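Local coordinates for protein glucose 1-dehydrogenase (Haloferax mediterranei, PDB 2B5W) that oxidises D-glucose, and several other aldose sugars, with NADP(+) or, less preferred, NAD(+), using a catalytic zinc ion, at residues A28-T40 with D345-V357. The protein carries 1 engineered substitution. Residues are numbered along the deposited sequence; the frame is centred on the assembly and turned at random.
Sequences ALVRTLRVGVCGT and DTTIKTAIEFSTV. Engineered in segment 28-40: C38 (natural residue Asp). With ZN (zinc ion), chain B; K (potassium ion), chain D; NAP (NADP nicotinamide-adenine-dinucleotide phosphate), chain I.
Strand 349-353 pairs antiparallel with the far end of strand 28-37 at 148°, V35 and I352 forming a hydrogen-bonded pair (V35 N to I352 O 3.0 Å, I352 N to V35 O 2.9 Å) between the non-hydrogen-bonded pairs R34–E353 and G36–A351. Beyond E353 the chain leaves the strand, yet F354 N still donates to L33 O, at the classic beta bulge that L33 and R34 form against strand 64-71. The extended R34 side chain grips E353 side-on: NE (2.8 Å) and NH2 (2.9 Å) both reach E353 OE2 from one face of the carboxylate, whose plane is turned 40° from the guanidinium, while R34 NH1 binds the carbonyl of E144. A leucine in place of R34 would probably leave the E353 carboxylate without its charged mate and the E144 carbonyl without this donor. At the C-terminal tail, R31, bent at chi3, brings NH2 to S355 OG, nearly in the guanidinium plane, and to T356 O, which it approaches from above the carbonyl plane. S355 OG in turn donates to T32 O (2.7 Å), linking the arginine to the strand backbone. T32 lies alongside F354, its CG2 3.8 Å from F354 CD1, and L33 CD2 packs on V357 CG2. Toward the active site, K349 turns at chi2 (70°) to set NZ 2.8 Å from V37 O, above the carbonyl plane, and also salt-bridges E64, a zinc ligand. Just beyond, engineered C38 binds zinc through SG (2.3 Å) beside H63 and E64, and G39 N donates to an NADP phosphate oxygen. The C-terminal strand thus joins the sheet of the GroES-like catalytic domain, as in zinc-containing alcohol dehydrogenases, lying between strands 27-37 and 328-333, and K349 is a second-shell residue holding the zinc ligand E64.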
loop_
_atom_site.group_PDB
_atom_site.type_symbol
_atom_site.label_atom_id
_atom_site.label_comp_id
_atom_site.label_asym_id
_atom_site.label_seq_id
_atom_site.Cartn_x
_atom_site.Cartn_y
_atom_site.Cartn_z
ATOM N N ALA A 28 -28.276 -24.642 0.264
ATOM C CA ALA A 28 -28.176 -26.083 0.198
ATOM C C ALA A 28 -27.742 -26.685 1.537
ATOM O O ALA A 28 -27.123 -26.030 2.369
ATOM C CB ALA A 28 -27.172 -26.491 -0.849
ATOM N N LEU A 29 -28.112 -27.932 1.731
ATOM C CA LEU A 29 -27.611 -28.766 2.833
ATOM C C LEU A 29 -26.400 -29.564 2.369
ATOM O O LEU A 29 -26.426 -30.235 1.345
ATOM C CB LEU A 29 -28.682 -29.725 3.353
ATOM C CG LEU A 29 -28.292 -30.605 4.519
ATOM C CD1 LEU A 29 -28.114 -29.774 5.768
ATOM C CD2 LEU A 29 -29.329 -31.707 4.749
ATOM N N VAL A 30 -25.342 -29.475 3.160
ATOM C CA VAL A 30 -24.043 -30.059 2.864
ATOM C C VAL A 30 -23.677 -31.043 3.972
ATOM O O VAL A 30 -23.768 -30.733 5.168
ATOM C CB VAL A 30 -22.977 -28.947 2.800
ATOM C CG1 VAL A 30 -21.591 -29.572 2.417
ATOM C CG2 VAL A 30 -23.387 -27.787 1.870
ATOM N N ARG A 31 -23.181 -32.216 3.586
ATOM C CA ARG A 31 -22.561 -33.143 4.510
ATOM C C ARG A 31 -21.082 -32.830 4.584
ATOM O O ARG A 31 -20.379 -32.895 3.578
ATOM C CB ARG A 31 -22.761 -34.591 4.069
ATOM C CG ARG A 31 -22.094 -35.588 4.957
ATOM C CD ARG A 31 -22.491 -37.055 4.677
ATOM N NE ARG A 31 -22.563 -37.461 3.261
ATOM C CZ ARG A 31 -21.567 -37.933 2.549
ATOM N NH1 ARG A 31 -21.795 -38.346 1.315
ATOM N NH2 ARG A 31 -20.344 -38.004 3.029
ATOM N N THR A 32 -20.608 -32.544 5.787
ATOM C CA THR A 32 -19.195 -32.211 5.994
ATOM C C THR A 32 -18.284 -33.395 5.735
ATOM O O THR A 32 -18.530 -34.501 6.228
ATOM C CB THR A 32 -19.003 -31.704 7.407
ATOM O OG1 THR A 32 -19.913 -30.613 7.605
ATOM C CG2 THR A 32 -17.615 -31.176 7.620
ATOM N N LEU A 33 -17.233 -33.168 4.943
ATOM C CA LEU A 33 -16.210 -34.193 4.686
ATOM C C LEU A 33 -15.061 -33.951 5.670
ATOM O O LEU A 33 -14.847 -34.746 6.568
ATOM C CB LEU A 33 -15.722 -34.162 3.230
ATOM C CG LEU A 33 -16.800 -34.543 2.232
ATOM C CD1 LEU A 33 -16.361 -34.090 0.854
ATOM C CD2 LEU A 33 -17.049 -36.021 2.225
ATOM N N ARG A 34 -14.323 -32.843 5.508
ATOM C CA ARG A 34 -13.181 -32.492 6.366
ATOM C C ARG A 34 -13.173 -31.018 6.677
ATOM O O ARG A 34 -13.608 -30.209 5.861
ATOM C CB ARG A 34 -11.856 -32.862 5.689
ATOM C CG ARG A 34 -11.640 -34.362 5.574
ATOM C CD ARG A 34 -10.488 -34.715 4.639
ATOM N NE ARG A 34 -10.219 -36.141 4.730
ATOM C CZ ARG A 34 -9.074 -36.676 4.413
ATOM N NH1 ARG A 34 -8.114 -35.942 3.878
ATOM N NH2 ARG A 34 -8.888 -37.995 4.605
ATOM N N VAL A 35 -12.674 -30.654 7.852
ATOM C CA VAL A 35 -12.527 -29.261 8.249
ATOM C C VAL A 35 -11.137 -29.075 8.809
ATOM O O VAL A 35 -10.696 -29.816 9.689
ATOM C CB VAL A 35 -13.573 -28.826 9.296
ATOM C CG1 VAL A 35 -13.458 -27.349 9.568
ATOM C CG2 VAL A 35 -14.949 -29.199 8.851
ATOM N N GLY A 36 -10.393 -28.135 8.258
ATOM C CA GLY A 36 -9.073 -27.811 8.711
ATOM C C GLY A 36 -9.029 -26.992 9.978
ATOM O O GLY A 36 -10.016 -26.397 10.399
ATOM N N VAL A 37 -7.860 -26.995 10.603
ATOM C CA VAL A 37 -7.563 -26.209 11.796
ATOM C C VAL A 37 -6.390 -25.288 11.461
ATOM O O VAL A 37 -5.451 -25.676 10.779
ATOM C CB VAL A 37 -7.199 -27.140 12.937
ATOM C CG1 VAL A 37 -6.757 -26.364 14.175
ATOM C CG2 VAL A 37 -8.364 -28.076 13.282
ATOM N N CYS A 38 -6.472 -24.007 11.802
ATOM C CA CYS A 38 -5.313 -23.118 11.631
ATOM C C CYS A 38 -5.153 -22.243 12.856
ATOM O O CYS A 38 -5.888 -22.382 13.832
ATOM C CB CYS A 38 -5.400 -22.246 10.378
ATOM S SG CYS A 38 -6.475 -20.789 10.512
ATOM N N GLY A 39 -4.198 -21.326 12.784
ATOM C CA GLY A 39 -3.908 -20.471 13.920
ATOM C C GLY A 39 -5.139 -19.721 14.389
ATOM O O GLY A 39 -5.339 -19.516 15.581
ATOM N N THR A 40 -5.971 -19.302 13.448
ATOM C CA THR A 40 -7.204 -18.627 13.806
ATOM C C THR A 40 -8.029 -19.445 14.787
ATOM O O THR A 40 -8.655 -18.906 15.694
ATOM C CB THR A 40 -8.065 -18.329 12.541
ATOM O OG1 THR A 40 -7.304 -17.554 11.583
ATOM C CG2 THR A 40 -9.255 -17.433 12.919
ATOM N N ASP A 345 5.565 -28.117 17.582
ATOM C CA ASP A 345 6.351 -27.802 16.393
ATOM C C ASP A 345 6.218 -28.832 15.273
ATOM O O ASP A 345 6.393 -28.483 14.103
ATOM C CB ASP A 345 7.833 -27.632 16.729
ATOM C CG ASP A 345 8.117 -26.416 17.557
ATOM O OD1 ASP A 345 7.202 -25.577 17.776
ATOM O OD2 ASP A 345 9.257 -26.237 18.054
ATOM N N THR A 346 5.973 -30.109 15.603
ATOM C CA THR A 346 5.791 -31.114 14.559
ATOM C C THR A 346 4.403 -31.156 13.929
ATOM O O THR A 346 4.167 -31.988 13.024
ATOM C CB THR A 346 6.105 -32.515 15.070
ATOM O OG1 THR A 346 5.269 -32.815 16.187
ATOM C CG2 THR A 346 7.518 -32.602 15.556
ATOM N N THR A 347 3.490 -30.314 14.430
ATOM C CA THR A 347 2.133 -30.211 13.890
ATOM C C THR A 347 2.142 -29.031 12.972
ATOM O O THR A 347 2.467 -27.944 13.385
ATOM C CB THR A 347 1.131 -30.018 15.012
ATOM O OG1 THR A 347 1.225 -31.133 15.924
ATOM C CG2 THR A 347 -0.270 -30.099 14.488
ATOM N N ILE A 348 1.869 -29.246 11.691
ATOM C CA ILE A 348 1.866 -28.123 10.759
ATOM C C ILE A 348 0.419 -27.817 10.377
ATOM O O ILE A 348 -0.129 -26.831 10.831
ATOM C CB ILE A 348 2.744 -28.392 9.554
ATOM C CG1 ILE A 348 4.186 -28.624 10.019
ATOM C CG2 ILE A 348 2.656 -27.206 8.570
ATOM C CD1 ILE A 348 5.111 -29.036 8.926
ATOM N N LYS A 349 -0.180 -28.649 9.546
ATOM C CA LYS A 349 -1.585 -28.522 9.211
ATOM C C LYS A 349 -2.351 -29.801 9.522
ATOM O O LYS A 349 -1.922 -30.870 9.131
ATOM C CB LYS A 349 -1.741 -28.232 7.719
ATOM C CG LYS A 349 -3.150 -28.023 7.277
ATOM C CD LYS A 349 -3.635 -26.700 7.857
ATOM C CE LYS A 349 -4.985 -26.330 7.413
ATOM N NZ LYS A 349 -5.314 -25.050 8.077
ATOM N N THR A 350 -3.494 -29.648 10.174
ATOM C CA THR A 350 -4.359 -30.767 10.531
ATOM C C THR A 350 -5.757 -30.505 10.086
ATOM O O THR A 350 -6.110 -29.377 9.778
ATOM C CB THR A 350 -4.398 -30.989 12.029
ATOM O OG1 THR A 350 -4.941 -29.832 12.674
ATOM C CG2 THR A 350 -2.995 -31.184 12.638
ATOM N N ALA A 351 -6.540 -31.561 10.045
ATOM C CA ALA A 351 -7.955 -31.484 9.775
ATOM C C ALA A 351 -8.663 -32.591 10.529
ATOM O O ALA A 351 -8.041 -33.554 10.940
ATOM C CB ALA A 351 -8.244 -31.630 8.286
ATOM N N ILE A 352 -9.977 -32.438 10.666
ATOM C CA ILE A 352 -10.870 -33.449 11.199
ATOM C C ILE A 352 -11.773 -33.953 10.090
ATOM O O ILE A 352 -12.392 -33.172 9.385
ATOM C CB ILE A 352 -11.727 -32.881 12.331
ATOM C CG1 ILE A 352 -10.804 -32.397 13.466
ATOM C CG2 ILE A 352 -12.713 -33.950 12.843
ATOM C CD1 ILE A 352 -11.470 -31.484 14.477
ATOM N N GLU A 353 -11.861 -35.267 9.966
ATOM C CA GLU A 353 -12.698 -35.923 8.989
ATOM C C GLU A 353 -14.013 -36.334 9.634
ATOM O O GLU A 353 -14.024 -37.185 10.531
ATOM C CB GLU A 353 -11.997 -37.143 8.406
ATOM C CG GLU A 353 -12.841 -37.874 7.363
ATOM C CD GLU A 353 -12.044 -38.867 6.597
ATOM O OE1 GLU A 353 -11.908 -40.003 7.076
ATOM O OE2 GLU A 353 -11.596 -38.514 5.491
ATOM N N PHE A 354 -15.088 -35.765 9.148
ATOM C CA PHE A 354 -16.456 -36.098 9.558
ATOM C C PHE A 354 -17.084 -37.245 8.770
ATOM O O PHE A 354 -17.900 -38.018 9.296
ATOM C CB PHE A 354 -17.344 -34.855 9.489
ATOM C CG PHE A 354 -17.070 -33.885 10.590
ATOM C CD1 PHE A 354 -15.968 -33.053 10.536
ATOM C CD2 PHE A 354 -17.892 -33.830 11.698
ATOM C CE1 PHE A 354 -15.688 -32.184 11.584
ATOM C CE2 PHE A 354 -17.597 -32.957 12.748
ATOM C CZ PHE A 354 -16.497 -32.160 12.676
ATOM N N SER A 355 -16.697 -37.356 7.500
ATOM C CA SER A 355 -17.230 -38.376 6.615
ATOM C C SER A 355 -16.382 -38.465 5.364
ATOM O O SER A 355 -15.574 -37.578 5.089
ATOM C CB SER A 355 -18.668 -38.053 6.250
ATOM O OG SER A 355 -18.775 -37.014 5.267
ATOM N N THR A 356 -16.549 -39.563 4.641
ATOM C CA THR A 356 -15.928 -39.759 3.343
ATOM C C THR A 356 -16.971 -39.593 2.248
ATOM O O THR A 356 -18.181 -39.637 2.481
ATOM C CB THR A 356 -15.295 -41.163 3.248
ATOM O OG1 THR A 356 -16.307 -42.130 3.474
ATOM C CG2 THR A 356 -14.296 -41.448 4.370
ATOM N N VAL A 357 -16.504 -39.397 1.024
ATOM C CA VAL A 357 -17.426 -39.127 -0.061
ATOM C C VAL A 357 -18.325 -40.355 -0.329
ATOM O O VAL A 357 -17.858 -41.492 -0.281
ATOM C CB VAL A 357 -16.686 -38.709 -1.338
ATOM C CG1 VAL A 357 -17.688 -38.549 -2.471
ATOM C CG2 VAL A 357 -15.914 -37.379 -1.117
HETATM ZN ZN ZN B . -7.913 -21.091 8.757
HETATM K K K D . 2.825 -25.789 14.950
HETATM P PA NAP I . 0.661 -19.801 13.233
HETATM O O1A NAP I . 0.558 -19.395 14.625
HETATM O O2A NAP I . 0.482 -21.312 13.025
HETATM O O5B NAP I . 2.062 -19.409 12.623
HETATM C C5B NAP I . 2.775 -18.248 12.954
HETATM C C4B NAP I . 4.212 -18.698 12.810
HETATM O O4B NAP I . 5.029 -17.551 12.885
HETATM C C3B NAP I . 4.665 -19.679 13.909
HETATM O O3B NAP I . 5.137 -20.911 13.388
HETATM C C2B NAP I . 5.764 -18.912 14.647
HETATM O O2B NAP I . 6.894 -19.689 15.010
HETATM C C1B NAP I . 6.180 -17.871 13.635
HETATM N N9A NAP I . 6.672 -16.670 14.283
HETATM C C8A NAP I . 5.988 -15.870 15.168
HETATM N N7A NAP I . 6.801 -14.863 15.542
HETATM C C5A NAP I . 8.021 -15.044 14.934
HETATM C C6A NAP I . 9.232 -14.346 14.947
HETATM N N6A NAP I . 9.438 -13.260 15.721
HETATM N N1A NAP I . 10.285 -14.804 14.189
HETATM C C2A NAP I . 10.157 -15.924 13.395
HETATM N N3A NAP I . 8.966 -16.630 13.375
HETATM C C4A NAP I . 7.921 -16.186 14.115
HETATM O O3 NAP I . -0.519 -19.172 12.368
HETATM P PN NAP I . -0.974 -19.413 10.833
HETATM O O1N NAP I . 0.187 -19.683 9.937
HETATM O O2N NAP I . -2.198 -20.271 10.733
HETATM O O5D NAP I . -1.338 -17.859 10.765
HETATM C C5D NAP I . -0.325 -16.887 10.597
HETATM C C4D NAP I . -0.855 -15.492 10.925
HETATM O O4D NAP I . -1.855 -15.162 9.957
HETATM C C3D NAP I . -1.525 -15.388 12.298
HETATM O O3D NAP I . -1.186 -14.171 12.934
HETATM C C2D NAP I . -3.010 -15.453 11.957
HETATM O O2D NAP I . -3.870 -14.897 12.918
HETATM C C1D NAP I . -3.034 -14.709 10.622
HETATM N N1N NAP I . -4.128 -15.050 9.706
HETATM C C2N NAP I . -4.736 -13.983 9.120
HETATM C C3N NAP I . -5.705 -14.194 8.181
HETATM C C7N NAP I . -6.187 -12.969 7.459
HETATM O O7N NAP I . -7.305 -13.237 6.675
HETATM N N7N NAP I . -5.544 -11.780 7.620
HETATM C C4N NAP I . -6.130 -15.481 7.828
HETATM C C5N NAP I . -5.492 -16.560 8.427
HETATM C C6N NAP I . -4.464 -16.336 9.354
HETATM P P2B NAP I . 6.994 -20.453 16.474
HETATM O O1X NAP I . 6.025 -21.512 16.592
HETATM O O2X NAP I . 8.456 -20.946 16.487
HETATM O O3X NAP I . 6.782 -19.420 17.586
#